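VP5 (Halorubrum pleomorphic virus 2, PDB 6QGI) probably mediates fusion of the viral envelope with the membrane of its haloarchaeal host, as the envelope protein of a pleomorphic virus. Local coordinates at residues A[367-372]-A[402-407]; A[380-385]-A[421-426]; A[384-389]-A[413-418]; A[388-393]-A[407-412]. All blocks are in the same frame, centred on the assembly; numbering follows the deposited sequence.

Contact 1. Residues A[367-372]-A[402-407]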
loop_
_atom_site.group_PDB
_atom_site.type_symbol
_atom_site.label_atom_id
_atom_site.label_comp_id
_atom_site.label_asym_id
_atom_site.label_seq_id
_atom_site.Cartn_x
_atom_site.Cartn_y
_atom_site.Cartn_z
ATOM N N ASN A 367 -26.456 -27.313 -11.126
ATOM C CA ASN A 367 -25.865 -26.019 -11.474
ATOM C C ASN A 367 -26.309 -24.917 -10.490
ATOM O O ASN A 367 -27.417 -24.377 -10.606
ATOM C CB ASN A 367 -26.206 -25.616 -12.923
ATOM C CG ASN A 367 -25.228 -26.089 -13.975
ATOM O OD1 ASN A 367 -24.068 -25.661 -14.019
ATOM N ND2 ASN A 367 -25.688 -26.951 -14.875
ATOM N N VAL A 368 -25.434 -24.598 -9.513
ATOM C CA VAL A 368 -25.666 -23.523 -8.542
ATOM C C VAL A 368 -25.181 -22.226 -9.194
ATOM O O VAL A 368 -24.141 -22.236 -9.843
ATOM C CB VAL A 368 -25.005 -23.777 -7.161
ATOM C CG1 VAL A 368 -25.243 -22.602 -6.220
ATOM C CG2 VAL A 368 -25.524 -25.067 -6.532
ATOM N N THR A 369 -25.936 -21.127 -9.037
ATOM C CA THR A 369 -25.602 -19.842 -9.642
ATOM C C THR A 369 -25.410 -18.757 -8.569
ATOM O O THR A 369 -26.209 -18.654 -7.637
ATOM C CB THR A 369 -26.680 -19.466 -10.677
ATOM O OG1 THR A 369 -26.791 -20.535 -11.622
ATOM C CG2 THR A 369 -26.368 -18.167 -11.421
ATOM N N LEU A 370 -24.321 -17.968 -8.719
ATOM C CA LEU A 370 -23.937 -16.829 -7.876
ATOM C C LEU A 370 -24.159 -15.533 -8.644
ATOM O O LEU A 370 -23.835 -15.467 -9.832
ATOM C CB LEU A 370 -22.469 -16.916 -7.405
ATOM C CG LEU A 370 -22.016 -18.127 -6.579
ATOM C CD1 LEU A 370 -20.566 -17.972 -6.165
ATOM C CD2 LEU A 370 -22.882 -18.347 -5.342
ATOM N N THR A 371 -24.708 -14.510 -7.976
ATOM C CA THR A 371 -25.006 -13.229 -8.618
ATOM C C THR A 371 -23.859 -12.202 -8.425
ATOM O O THR A 371 -23.924 -11.107 -8.994
ATOM C CB THR A 371 -26.366 -12.697 -8.153
ATOM O OG1 THR A 371 -26.425 -12.728 -6.731
ATOM C CG2 THR A 371 -27.531 -13.494 -8.733
ATOM N N SER A 372 -22.800 -12.575 -7.674
ATOM C CA SER A 372 -21.601 -11.756 -7.476
ATOM C C SER A 372 -20.349 -12.621 -7.535
ATOM O O SER A 372 -20.382 -13.789 -7.149
ATOM C CB SER A 372 -21.647 -10.980 -6.163
ATOM O OG SER A 372 -22.669 -9.996 -6.165
ATOM N N ASN A 402 -23.224 -12.260 -18.629
ATOM C CA ASN A 402 -24.370 -11.595 -18.000
ATOM C C ASN A 402 -24.225 -11.380 -16.462
ATOM O O ASN A 402 -25.209 -11.045 -15.792
ATOM C CB ASN A 402 -25.641 -12.387 -18.315
ATOM C CG ASN A 402 -26.067 -12.347 -19.776
ATOM O OD1 ASN A 402 -25.738 -11.420 -20.540
ATOM N ND2 ASN A 402 -26.826 -13.350 -20.197
ATOM N N GLY A 403 -23.006 -11.527 -15.941
ATOM C CA GLY A 403 -22.699 -11.309 -14.529
ATOM C C GLY A 403 -23.216 -12.342 -13.546
ATOM O O GLY A 403 -23.728 -11.983 -12.481
ATOM N N THR A 404 -23.059 -13.632 -13.883
ATOM C CA THR A 404 -23.457 -14.760 -13.034
ATOM C C THR A 404 -22.329 -15.789 -12.991
ATOM O O THR A 404 -21.533 -15.870 -13.930
ATOM C CB THR A 404 -24.783 -15.385 -13.484
ATOM O OG1 THR A 404 -24.793 -15.536 -14.901
ATOM C CG2 THR A 404 -25.991 -14.583 -13.034
ATOM N N TRP A 405 -22.232 -16.544 -11.885
ATOM C CA TRP A 405 -21.181 -17.542 -11.723
ATOM C C TRP A 405 -21.789 -18.899 -11.405
ATOM O O TRP A 405 -22.440 -19.059 -10.374
ATOM C CB TRP A 405 -20.167 -17.098 -10.660
ATOM C CG TRP A 405 -19.271 -16.011 -11.166
ATOM C CD1 TRP A 405 -18.055 -16.167 -11.760
ATOM C CD2 TRP A 405 -19.578 -14.610 -11.243
ATOM N NE1 TRP A 405 -17.557 -14.945 -12.149
ATOM C CE2 TRP A 405 -18.479 -13.974 -11.859
ATOM C CE3 TRP A 405 -20.661 -13.822 -10.813
ATOM C CZ2 TRP A 405 -18.437 -12.590 -12.070
ATOM C CZ3 TRP A 405 -20.627 -12.455 -11.043
ATOM C CH2 TRP A 405 -19.514 -11.850 -11.640
ATOM N N TYR A 406 -21.604 -19.867 -12.316
ATOM C CA TYR A 406 -22.175 -21.200 -12.159
ATOM C C TYR A 406 -21.110 -22.275 -11.942
ATOM O O TYR A 406 -19.967 -22.111 -12.352
ATOM C CB TYR A 406 -23.070 -21.563 -13.365
ATOM C CG TYR A 406 -22.324 -21.871 -14.647
ATOM C CD1 TYR A 406 -21.929 -20.846 -15.507
ATOM C CD2 TYR A 406 -22.068 -23.182 -15.034
ATOM C CE1 TYR A 406 -21.259 -21.124 -16.700
ATOM C CE2 TYR A 406 -21.396 -23.471 -16.220
ATOM C CZ TYR A 406 -20.995 -22.437 -17.051
ATOM O OH TYR A 406 -20.318 -22.714 -18.214
ATOM N N HIS A 407 -21.510 -23.380 -11.301
ATOM C CA HIS A 407 -20.677 -24.550 -11.050
ATOM C C HIS A 407 -21.565 -25.775 -10.885
ATOM O O HIS A 407 -22.518 -25.744 -10.100
ATOM C CB HIS A 407 -19.761 -24.362 -9.825
ATOM C CG HIS A 407 -18.932 -25.573 -9.517
ATOM N ND1 HIS A 407 -17.843 -25.919 -10.296
ATOM C CD2 HIS A 407 -19.089 -26.502 -8.548
ATOM C CE1 HIS A 407 -17.362 -27.031 -9.764
ATOM N NE2 HIS A 407 -18.072 -27.414 -8.704
#
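Leu370 and Trp405 form the tight part of this antiparallel strand pair. Leu370 N donates to Trp405 O at 2.7 Å. The return bond, from Trp405 N to Leu370 O, is 2.8 Å long. On the face that carries both side chains, CB of Leu370 packs against CB of Trp405 at 4.0 Å. The indole turns along the other strand: CG stands anti to the carbonyl carbon (chi1 -74°), and CE3 of Trp405 comes within 3.5 Å of Ser372 C just past the strand end. Toward the other end the grip slackens. Val368 and His407 are joined by a second pair of backbone bonds, both 3.2 Å. The face bearing Thr369 and Tyr406 is the more open one. There OD1 of Asn367 meets the edge of the Tyr406 ring at CD2, 3.3 Å away, the two side chains lying side by side with their planes 60° apart, while Thr369 CG2 packs on CB and CG2 of Thr404, whose hydroxyl is bonded to Thr400. The pair belongs to a small three-stranded antiparallel sheet in which strand 405-408 is central, flanked by 367-370 and 398-399; Val368 and Leu370 pack on strand 378-384.

Contact 2. Residues A[380-385]-A[421-426]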
loop_
_atom_site.group_PDB
_atom_site.type_symbol
_atom_site.label_atom_id
_atom_site.label_comp_id
_atom_site.label_asym_id
_atom_site.label_seq_id
_atom_site.Cartn_x
_atom_site.Cartn_y
_atom_site.Cartn_z
ATOM N N VAL A 380 -17.019 -20.604 -1.676
ATOM C CA VAL A 380 -18.409 -20.382 -1.272
ATOM C C VAL A 380 -18.971 -21.739 -0.824
ATOM O O VAL A 380 -18.990 -22.692 -1.604
ATOM C CB VAL A 380 -19.276 -19.680 -2.358
ATOM C CG1 VAL A 380 -20.692 -19.412 -1.850
ATOM C CG2 VAL A 380 -18.628 -18.377 -2.827
ATOM N N GLU A 381 -19.347 -21.824 0.463
ATOM C CA GLU A 381 -19.902 -23.007 1.120
ATOM C C GLU A 381 -21.418 -22.877 1.157
ATOM O O GLU A 381 -21.964 -22.081 1.927
ATOM C CB GLU A 381 -19.313 -23.162 2.531
ATOM C CG GLU A 381 -19.260 -24.594 3.018
ATOM C CD GLU A 381 -18.915 -24.723 4.487
ATOM O OE1 GLU A 381 -19.840 -24.621 5.325
ATOM O OE2 GLU A 381 -17.721 -24.924 4.803
ATOM N N LEU A 382 -22.093 -23.629 0.291
ATOM C CA LEU A 382 -23.542 -23.570 0.169
ATOM C C LEU A 382 -24.231 -24.693 0.918
ATOM O O LEU A 382 -23.792 -25.842 0.871
ATOM C CB LEU A 382 -23.961 -23.584 -1.303
ATOM C CG LEU A 382 -23.415 -22.439 -2.143
ATOM C CD1 LEU A 382 -23.528 -22.741 -3.588
ATOM C CD2 LEU A 382 -24.082 -21.136 -1.809
ATOM N N ASN A 383 -25.319 -24.339 1.618
ATOM C CA ASN A 383 -26.152 -25.252 2.391
ATOM C C ASN A 383 -27.504 -25.398 1.698
ATOM O O ASN A 383 -28.316 -24.464 1.667
ATOM C CB ASN A 383 -26.301 -24.772 3.847
ATOM C CG ASN A 383 -25.027 -24.809 4.660
ATOM O OD1 ASN A 383 -24.085 -25.539 4.364
ATOM N ND2 ASN A 383 -24.966 -24.006 5.708
ATOM N N THR A 384 -27.712 -26.580 1.104
ATOM C CA THR A 384 -28.910 -26.948 0.352
ATOM C C THR A 384 -30.101 -27.184 1.309
ATOM O O THR A 384 -29.891 -27.393 2.508
ATOM C CB THR A 384 -28.619 -28.188 -0.518
ATOM O OG1 THR A 384 -28.268 -29.272 0.331
ATOM C CG2 THR A 384 -27.494 -27.962 -1.532
ATOM N N ALA A 385 -31.347 -27.157 0.761
ATOM C CA ALA A 385 -32.608 -27.381 1.483
ATOM C C ALA A 385 -32.663 -28.771 2.134
ATOM O O ALA A 385 -33.274 -28.915 3.194
ATOM C CB ALA A 385 -33.790 -27.208 0.542
ATOM N N GLU A 421 -30.658 -22.527 0.859
ATOM C CA GLU A 421 -31.251 -21.854 2.014
ATOM C C GLU A 421 -30.239 -20.942 2.692
ATOM O O GLU A 421 -30.601 -19.841 3.114
ATOM C CB GLU A 421 -31.806 -22.879 3.022
ATOM C CG GLU A 421 -32.965 -23.716 2.500
ATOM C CD GLU A 421 -34.192 -22.960 2.025
ATOM O OE1 GLU A 421 -34.617 -22.005 2.716
ATOM O OE2 GLU A 421 -34.743 -23.338 0.966
ATOM N N SER A 422 -28.975 -21.397 2.791
ATOM C CA SER A 422 -27.873 -20.661 3.413
ATOM C C SER A 422 -26.591 -20.769 2.587
ATOM O O SER A 422 -26.386 -21.762 1.891
ATOM C CB SER A 422 -27.617 -21.184 4.824
ATOM O OG SER A 422 -28.792 -21.156 5.620
ATOM N N ALA A 423 -25.722 -19.749 2.685
ATOM C CA ALA A 423 -24.430 -19.680 1.999
ATOM C C ALA A 423 -23.465 -18.782 2.756
ATOM O O ALA A 423 -23.891 -17.775 3.324
ATOM C CB ALA A 423 -24.614 -19.155 0.591
ATOM N N ARG A 424 -22.171 -19.144 2.766
ATOM C CA ARG A 424 -21.112 -18.372 3.423
ATOM C C ARG A 424 -19.770 -18.589 2.719
ATOM O O ARG A 424 -19.584 -19.620 2.070
ATOM C CB ARG A 424 -21.007 -18.703 4.931
ATOM C CG ARG A 424 -20.292 -20.011 5.293
ATOM C CD ARG A 424 -19.879 -20.016 6.753
ATOM N NE ARG A 424 -18.751 -20.910 7.020
ATOM C CZ ARG A 424 -18.867 -22.162 7.458
ATOM N NH1 ARG A 424 -20.066 -22.689 7.672
ATOM N NH2 ARG A 424 -17.786 -22.894 7.687
ATOM N N PHE A 425 -18.841 -17.628 2.845
ATOM C CA PHE A 425 -17.515 -17.762 2.249
ATOM C C PHE A 425 -16.459 -17.918 3.343
ATOM O O PHE A 425 -16.595 -17.355 4.431
ATOM C CB PHE A 425 -17.179 -16.600 1.290
ATOM C CG PHE A 425 -16.848 -15.270 1.924
ATOM C CD1 PHE A 425 -17.839 -14.324 2.152
ATOM C CD2 PHE A 425 -15.535 -14.941 2.247
ATOM C CE1 PHE A 425 -17.530 -13.089 2.727
ATOM C CE2 PHE A 425 -15.227 -13.709 2.823
ATOM C CZ PHE A 425 -16.227 -12.791 3.059
ATOM N N LEU A 426 -15.417 -18.698 3.045
ATOM C CA LEU A 426 -14.278 -18.960 3.931
ATOM C C LEU A 426 -13.026 -19.180 3.085
ATOM O O LEU A 426 -13.151 -19.540 1.920
ATOM C CB LEU A 426 -14.541 -20.160 4.877
ATOM C CG LEU A 426 -14.890 -21.524 4.254
ATOM C CD1 LEU A 426 -13.644 -22.316 3.907
ATOM C CD2 LEU A 426 -15.676 -22.345 5.211
#
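Glu381 and Arg424 face each other as a hydrogen-bonded antiparallel pair, and their side chains run out together on one face of the sheet. OE1 of Glu381 lies 3.0 Å from NH1 of Arg424, over one face of the guanidinium group, toward its rim at NH1 and well out of its plane; the carboxylate and guanidinium planes are 68° apart. The salt bridge therefore rests on charge, with no N-H aimed at the oxygen. Beside it, OE2 of Glu381 touches CD2 of Leu426 at 3.3 Å, so the carboxylate spans a charged and an apolar neighbour. On the same face CB of Asn383 meets CB of Ser422 at 3.9 Å. The amide oxygen of Asn383 is bonded to Thr389.

The backbone sets these side chains in place. Glu381 N reaches Arg424 O at 2.7 Å, nearly in line with the carbonyl bond, and Arg424 N returns to Glu381 O at 3.1 Å. Two residues on, Asn383 N binds Ser422 O at 2.8 Å. Arg424 CG sits between the backbone N and the carbonyl carbon (chi1 78°), from where the extended chain carries the guanidinium across to Glu381.

Further out, the opposite face carries Val380, Leu382, Ala423 and Phe425, all buried; Val380 and Ala423 pack on Trp356, and Phe425 meets Tyr375 edge to face. At the end of the pair Asn383 O accepts Glu421 N at 3.1 Å and, weakly, Ser422 N. Two residues thus stand opposite one, the signature of a classic beta bulge in an antiparallel sheet.

Contact 3. Residues A[384-389]-A[413-418]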
loop_
_atom_site.group_PDB
_atom_site.type_symbol
_atom_site.label_atom_id
_atom_site.label_comp_id
_atom_site.label_asym_id
_atom_site.label_seq_id
_atom_site.Cartn_x
_atom_site.Cartn_y
_atom_site.Cartn_z
ATOM N N THR A 384 -27.712 -26.580 1.104
ATOM C CA THR A 384 -28.910 -26.948 0.352
ATOM C C THR A 384 -30.101 -27.184 1.309
ATOM O O THR A 384 -29.891 -27.393 2.508
ATOM C CB THR A 384 -28.619 -28.188 -0.518
ATOM O OG1 THR A 384 -28.268 -29.272 0.331
ATOM C CG2 THR A 384 -27.494 -27.962 -1.532
ATOM N N ALA A 385 -31.347 -27.157 0.761
ATOM C CA ALA A 385 -32.608 -27.381 1.483
ATOM C C ALA A 385 -32.663 -28.771 2.134
ATOM O O ALA A 385 -33.274 -28.915 3.194
ATOM C CB ALA A 385 -33.790 -27.208 0.542
ATOM N N ALA A 386 -31.993 -29.773 1.520
ATOM C CA ALA A 386 -31.898 -31.151 2.013
ATOM C C ALA A 386 -30.700 -31.332 2.984
ATOM O O ALA A 386 -30.221 -32.455 3.186
ATOM C CB ALA A 386 -31.783 -32.112 0.837
ATOM N N ASN A 387 -30.251 -30.214 3.601
ATOM C CA ASN A 387 -29.158 -30.076 4.572
ATOM C C ASN A 387 -27.816 -30.653 4.048
ATOM O O ASN A 387 -27.037 -31.234 4.812
ATOM C CB ASN A 387 -29.548 -30.657 5.943
ATOM C CG ASN A 387 -30.483 -29.752 6.723
ATOM O OD1 ASN A 387 -30.607 -28.546 6.464
ATOM N ND2 ASN A 387 -31.158 -30.306 7.711
ATOM N N GLU A 388 -27.529 -30.418 2.758
ATOM C CA GLU A 388 -26.275 -30.840 2.134
ATOM C C GLU A 388 -25.364 -29.616 2.024
ATOM O O GLU A 388 -25.778 -28.580 1.496
ATOM C CB GLU A 388 -26.504 -31.498 0.757
ATOM C CG GLU A 388 -27.386 -32.738 0.764
ATOM C CD GLU A 388 -27.767 -33.294 -0.598
ATOM O OE1 GLU A 388 -27.716 -32.538 -1.595
ATOM O OE2 GLU A 388 -28.140 -34.486 -0.666
ATOM N N THR A 389 -24.144 -29.725 2.568
ATOM C CA THR A 389 -23.161 -28.644 2.577
ATOM C C THR A 389 -22.037 -28.956 1.589
ATOM O O THR A 389 -21.435 -30.032 1.661
ATOM C CB THR A 389 -22.640 -28.425 4.003
ATOM O OG1 THR A 389 -23.748 -28.147 4.865
ATOM C CG2 THR A 389 -21.611 -27.302 4.089
ATOM N N LEU A 413 -23.386 -33.787 -4.912
ATOM C CA LEU A 413 -24.741 -33.823 -4.360
ATOM C C LEU A 413 -25.481 -35.134 -4.650
ATOM O O LEU A 413 -25.170 -35.845 -5.609
ATOM C CB LEU A 413 -25.586 -32.651 -4.890
ATOM C CG LEU A 413 -25.256 -31.237 -4.398
ATOM C CD1 LEU A 413 -26.073 -30.207 -5.143
ATOM C CD2 LEU A 413 -25.471 -31.080 -2.901
ATOM N N GLU A 414 -26.486 -35.424 -3.805
ATOM C CA GLU A 414 -27.383 -36.581 -3.892
ATOM C C GLU A 414 -28.749 -36.122 -4.409
ATOM O O GLU A 414 -29.459 -36.886 -5.068
ATOM C CB GLU A 414 -27.514 -37.267 -2.522
ATOM C CG GLU A 414 -26.396 -38.239 -2.171
ATOM C CD GLU A 414 -24.958 -37.756 -2.246
ATOM O OE1 GLU A 414 -24.635 -36.734 -1.599
ATOM O OE2 GLU A 414 -24.151 -38.407 -2.948
ATOM N N THR A 415 -29.105 -34.860 -4.094
ATOM C CA THR A 415 -30.323 -34.179 -4.531
ATOM C C THR A 415 -29.855 -32.958 -5.332
ATOM O O THR A 415 -29.614 -31.887 -4.768
ATOM C CB THR A 415 -31.254 -33.850 -3.335
ATOM O OG1 THR A 415 -30.551 -33.044 -2.391
ATOM C CG2 THR A 415 -31.804 -35.096 -2.649
ATOM N N ASP A 416 -29.637 -33.161 -6.644
ATOM C CA ASP A 416 -29.165 -32.133 -7.577
ATOM C C ASP A 416 -30.187 -31.002 -7.718
ATOM O O ASP A 416 -29.810 -29.838 -7.743
ATOM C CB ASP A 416 -28.847 -32.756 -8.951
ATOM C CG ASP A 416 -29.986 -33.482 -9.658
ATOM O OD1 ASP A 416 -31.025 -33.740 -9.015
ATOM O OD2 ASP A 416 -29.829 -33.804 -10.852
ATOM N N ILE A 417 -31.486 -31.340 -7.791
ATOM C CA ILE A 417 -32.549 -30.348 -7.886
ATOM C C ILE A 417 -32.944 -29.993 -6.460
ATOM O O ILE A 417 -33.474 -30.843 -5.742
ATOM C CB ILE A 417 -33.743 -30.838 -8.753
ATOM C CG1 ILE A 417 -33.278 -31.285 -10.163
ATOM C CG2 ILE A 417 -34.815 -29.729 -8.851
ATOM C CD1 ILE A 417 -34.276 -32.108 -10.958
ATOM N N THR A 418 -32.624 -28.752 -6.033
ATOM C CA THR A 418 -32.898 -28.256 -4.679
ATOM C C THR A 418 -32.875 -26.709 -4.647
ATOM O O THR A 418 -32.737 -26.079 -5.694
ATOM C CB THR A 418 -31.905 -28.892 -3.655
ATOM O OG1 THR A 418 -32.223 -28.463 -2.330
ATOM C CG2 THR A 418 -30.433 -28.619 -3.977
#
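Glu388 and Thr415 supply the polar link between these two loops: OG1 of Thr415 donates a weak hydrogen bond to OE1 of Glu388 at 3.0 Å. The glutamate arrives with an extended chain, its CG anti to the carbonyl carbon (chi1 -59°), and crosses the threonine side chain at a slant. A second acid stands nearby. OE2 of Glu388 is 4.3 Å from OE1 of Glu414, with the carboxylate planes 75° apart, a closeness of like charges that may raise the proton affinity of one of them.

Methyl packing makes up most of the rest. Thr384 and Leu413 reach toward each other tip to tip, CG2 of Thr384 standing 4.0 Å from CD2 of Leu413, and the same CD2 is crossed by the Glu388 side chain, 3.8 Å from its CB. Thr384 also crosses Thr418 at about a right angle, their CG2 methyls 3.9 Å apart. Two exposed alanines add van der Waals contacts with hydroxyls: CB of Ala386 rests 3.6 Å from Thr415 OG1, and CB of Ala385 lies beside Thr418 OG1.

Backbone bonds shape the first loop: Thr384 N is held by Glu388 O at 2.8 Å, and a weak bond runs from Asn387 N to Thr384 O. With Asn387 at positive phi, this fits a type I turn with a G1 bulge, closing the beta hairpin of strands 378-384 and 389-393.

Contact 4. Residues A[388-393]-A[407-412]. With NAG (2-acetamido-2-deoxy-beta-D-glucopyranose), chain B.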
loop_
_atom_site.group_PDB
_atom_site.type_symbol
_atom_site.label_atom_id
_atom_site.label_comp_id
_atom_site.label_asym_id
_atom_site.label_seq_id
_atom_site.Cartn_x
_atom_site.Cartn_y
_atom_site.Cartn_z
ATOM N N GLU A 388 -27.529 -30.418 2.758
ATOM C CA GLU A 388 -26.275 -30.840 2.134
ATOM C C GLU A 388 -25.364 -29.616 2.024
ATOM O O GLU A 388 -25.778 -28.580 1.496
ATOM C CB GLU A 388 -26.504 -31.498 0.757
ATOM C CG GLU A 388 -27.386 -32.738 0.764
ATOM C CD GLU A 388 -27.767 -33.294 -0.598
ATOM O OE1 GLU A 388 -27.716 -32.538 -1.595
ATOM O OE2 GLU A 388 -28.140 -34.486 -0.666
ATOM N N THR A 389 -24.144 -29.725 2.568
ATOM C CA THR A 389 -23.161 -28.644 2.577
ATOM C C THR A 389 -22.037 -28.956 1.589
ATOM O O THR A 389 -21.435 -30.032 1.661
ATOM C CB THR A 389 -22.640 -28.425 4.003
ATOM O OG1 THR A 389 -23.748 -28.147 4.865
ATOM C CG2 THR A 389 -21.611 -27.302 4.089
ATOM N N VAL A 390 -21.778 -28.019 0.652
ATOM C CA VAL A 390 -20.730 -28.159 -0.366
ATOM C C VAL A 390 -19.976 -26.822 -0.539
ATOM O O VAL A 390 -20.602 -25.773 -0.714
ATOM C CB VAL A 390 -21.273 -28.684 -1.731
ATOM C CG1 VAL A 390 -20.151 -28.804 -2.763
ATOM C CG2 VAL A 390 -21.998 -30.021 -1.582
ATOM N N ALA A 391 -18.630 -26.881 -0.503
ATOM C CA ALA A 391 -17.739 -25.736 -0.691
ATOM C C ALA A 391 -17.092 -25.794 -2.079
ATOM O O ALA A 391 -16.600 -26.850 -2.488
ATOM C CB ALA A 391 -16.672 -25.716 0.395
ATOM N N VAL A 392 -17.137 -24.673 -2.818
ATOM C CA VAL A 392 -16.576 -24.557 -4.169
ATOM C C VAL A 392 -15.589 -23.385 -4.189
ATOM O O VAL A 392 -15.969 -22.267 -3.840
ATOM C CB VAL A 392 -17.674 -24.404 -5.265
ATOM C CG1 VAL A 392 -17.060 -24.300 -6.661
ATOM C CG2 VAL A 392 -18.689 -25.543 -5.208
ATOM N N ASP A 393 -14.334 -23.642 -4.608
ATOM C CA ASP A 393 -13.276 -22.631 -4.689
ATOM C C ASP A 393 -13.577 -21.618 -5.794
ATOM O O ASP A 393 -14.214 -21.966 -6.793
ATOM C CB ASP A 393 -11.908 -23.289 -4.916
ATOM C CG ASP A 393 -11.551 -24.396 -3.935
ATOM O OD1 ASP A 393 -11.992 -24.322 -2.764
ATOM O OD2 ASP A 393 -10.828 -25.330 -4.334
ATOM N N HIS A 407 -21.510 -23.380 -11.301
ATOM C CA HIS A 407 -20.677 -24.550 -11.050
ATOM C C HIS A 407 -21.565 -25.775 -10.885
ATOM O O HIS A 407 -22.518 -25.744 -10.100
ATOM C CB HIS A 407 -19.761 -24.362 -9.825
ATOM C CG HIS A 407 -18.932 -25.573 -9.517
ATOM N ND1 HIS A 407 -17.843 -25.919 -10.296
ATOM C CD2 HIS A 407 -19.089 -26.502 -8.548
ATOM C CE1 HIS A 407 -17.362 -27.031 -9.764
ATOM N NE2 HIS A 407 -18.072 -27.414 -8.704
ATOM N N ASP A 408 -21.253 -26.852 -11.624
ATOM C CA ASP A 408 -22.006 -28.100 -11.554
ATOM C C ASP A 408 -21.628 -28.839 -10.266
ATOM O O ASP A 408 -20.533 -29.398 -10.161
ATOM C CB ASP A 408 -21.762 -28.964 -12.811
ATOM C CG ASP A 408 -22.679 -30.167 -12.962
ATOM O OD1 ASP A 408 -23.806 -30.131 -12.417
ATOM O OD2 ASP A 408 -22.280 -31.132 -13.648
ATOM N N VAL A 409 -22.529 -28.794 -9.276
ATOM C CA VAL A 409 -22.336 -29.406 -7.962
ATOM C C VAL A 409 -23.037 -30.790 -7.906
ATOM O O VAL A 409 -23.087 -31.411 -6.841
ATOM C CB VAL A 409 -22.830 -28.450 -6.824
ATOM C CG1 VAL A 409 -22.480 -28.991 -5.443
ATOM C CG2 VAL A 409 -22.262 -27.044 -6.985
ATOM N N SER A 410 -23.532 -31.291 -9.055
ATOM C CA SER A 410 -24.228 -32.579 -9.127
ATOM C C SER A 410 -23.345 -33.779 -8.683
ATOM O O SER A 410 -23.893 -34.641 -7.980
ATOM C CB SER A 410 -24.793 -32.819 -10.522
ATOM O OG SER A 410 -23.791 -32.881 -11.521
ATOM N N PRO A 411 -22.010 -33.853 -8.997
ATOM C CA PRO A 411 -21.221 -35.008 -8.534
ATOM C C PRO A 411 -21.127 -35.105 -7.013
ATOM O O PRO A 411 -21.151 -36.215 -6.482
ATOM C CB PRO A 411 -19.841 -34.763 -9.148
ATOM C CG PRO A 411 -20.102 -33.849 -10.314
ATOM C CD PRO A 411 -21.161 -32.948 -9.804
ATOM N N GLU A 412 -21.028 -33.955 -6.319
ATOM C CA GLU A 412 -20.915 -33.892 -4.859
ATOM C C GLU A 412 -22.287 -33.961 -4.157
ATOM O O GLU A 412 -22.339 -34.184 -2.941
ATOM C CB GLU A 412 -20.158 -32.626 -4.419
ATOM C CG GLU A 412 -18.680 -32.642 -4.780
ATOM C CD GLU A 412 -17.934 -31.336 -4.583
ATOM O OE1 GLU A 412 -18.322 -30.322 -5.209
ATOM O OE2 GLU A 412 -16.941 -31.332 -3.820
HETATM C C1 NAG B . -10.833 -26.726 -8.252
HETATM C C2 NAG B . -9.998 -26.523 -6.993
HETATM C C3 NAG B . -8.938 -27.603 -6.729
HETATM C C4 NAG B . -9.455 -28.986 -7.116
HETATM C C5 NAG B . -10.006 -28.951 -8.539
HETATM C C6 NAG B . -10.461 -30.300 -9.054
HETATM C C7 NAG B . -9.535 -24.179 -7.824
HETATM C C8 NAG B . -9.220 -22.799 -7.320
HETATM N N2 NAG B . -9.392 -25.189 -6.914
HETATM O O3 NAG B . -8.610 -27.600 -5.344
HETATM O O4 NAG B . -8.401 -29.940 -7.011
HETATM O O5 NAG B . -11.146 -28.082 -8.578
HETATM O O6 NAG B . -10.776 -30.242 -10.440
HETATM O O7 NAG B . -9.879 -24.367 -8.983
#
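The extended strand 389-393 passes over the end of strand 405-408 and the turn beyond it with the backbones well separated, CA of Val392 and CA of His407 being 8.0 Å apart, so that side chains alone bridge the gap. Val392 CG1 stands anti to the backbone N (chi1 -179°), which lays it over one face of the His407 imidazole, 3.7 Å from the ring centroid and 17° off the normal, a CH-pi contact. The other methyl, CG2 of Val392, is 3.5 Å from CD2 of His407. The ring is steadied by a weak hydrogen bond from ND1 to Asn396 O. Two residues earlier in the strand, CG1 of Val390 meets CG1 of Val409 at 3.6 Å, the two valines sliding past each other in opposite directions. The same Val390 methyl is 3.4 Å from OE1 of Glu412, whose extended chain crosses at the exposed margin. In the turn, Ser410 OG donates to Asp408 OD1 at 2.9 Å, approaching from above the carboxylate plane. Asp393, at the strand's end, takes a weak hydrogen bond from O3 of the N-acetylglucosamine at 3.3 Å. The whole is a partly buried side-chain packing of a strand against a strand end and its turn, next to the N-linked glycan on Asn396.

Contacts 1 and 2 are strand pairings held by backbone hydrogen bonds, whereas contacts 3 and 4 rest mainly on side chains meeting between separate elements. Contact 1 is a surface pairing with two buried residues; contact 2, about 14 Å from it between centres, has four, and the two sheets meet where Val368 packs on Leu382 and Leu370 on Val380. Contact 4 shares His407 with contact 1, its Val409 packs on Val368, and its strand 389-393 pairs with strand 378-384 of contact 2. Contact 3, the farthest of the four from the chain centre, shares Thr384 and Ala385 with contact 2 and Glu388 and Thr389 with contact 4. Charge gathers at contacts 2 and 3, paired in the first and of like sign in the second.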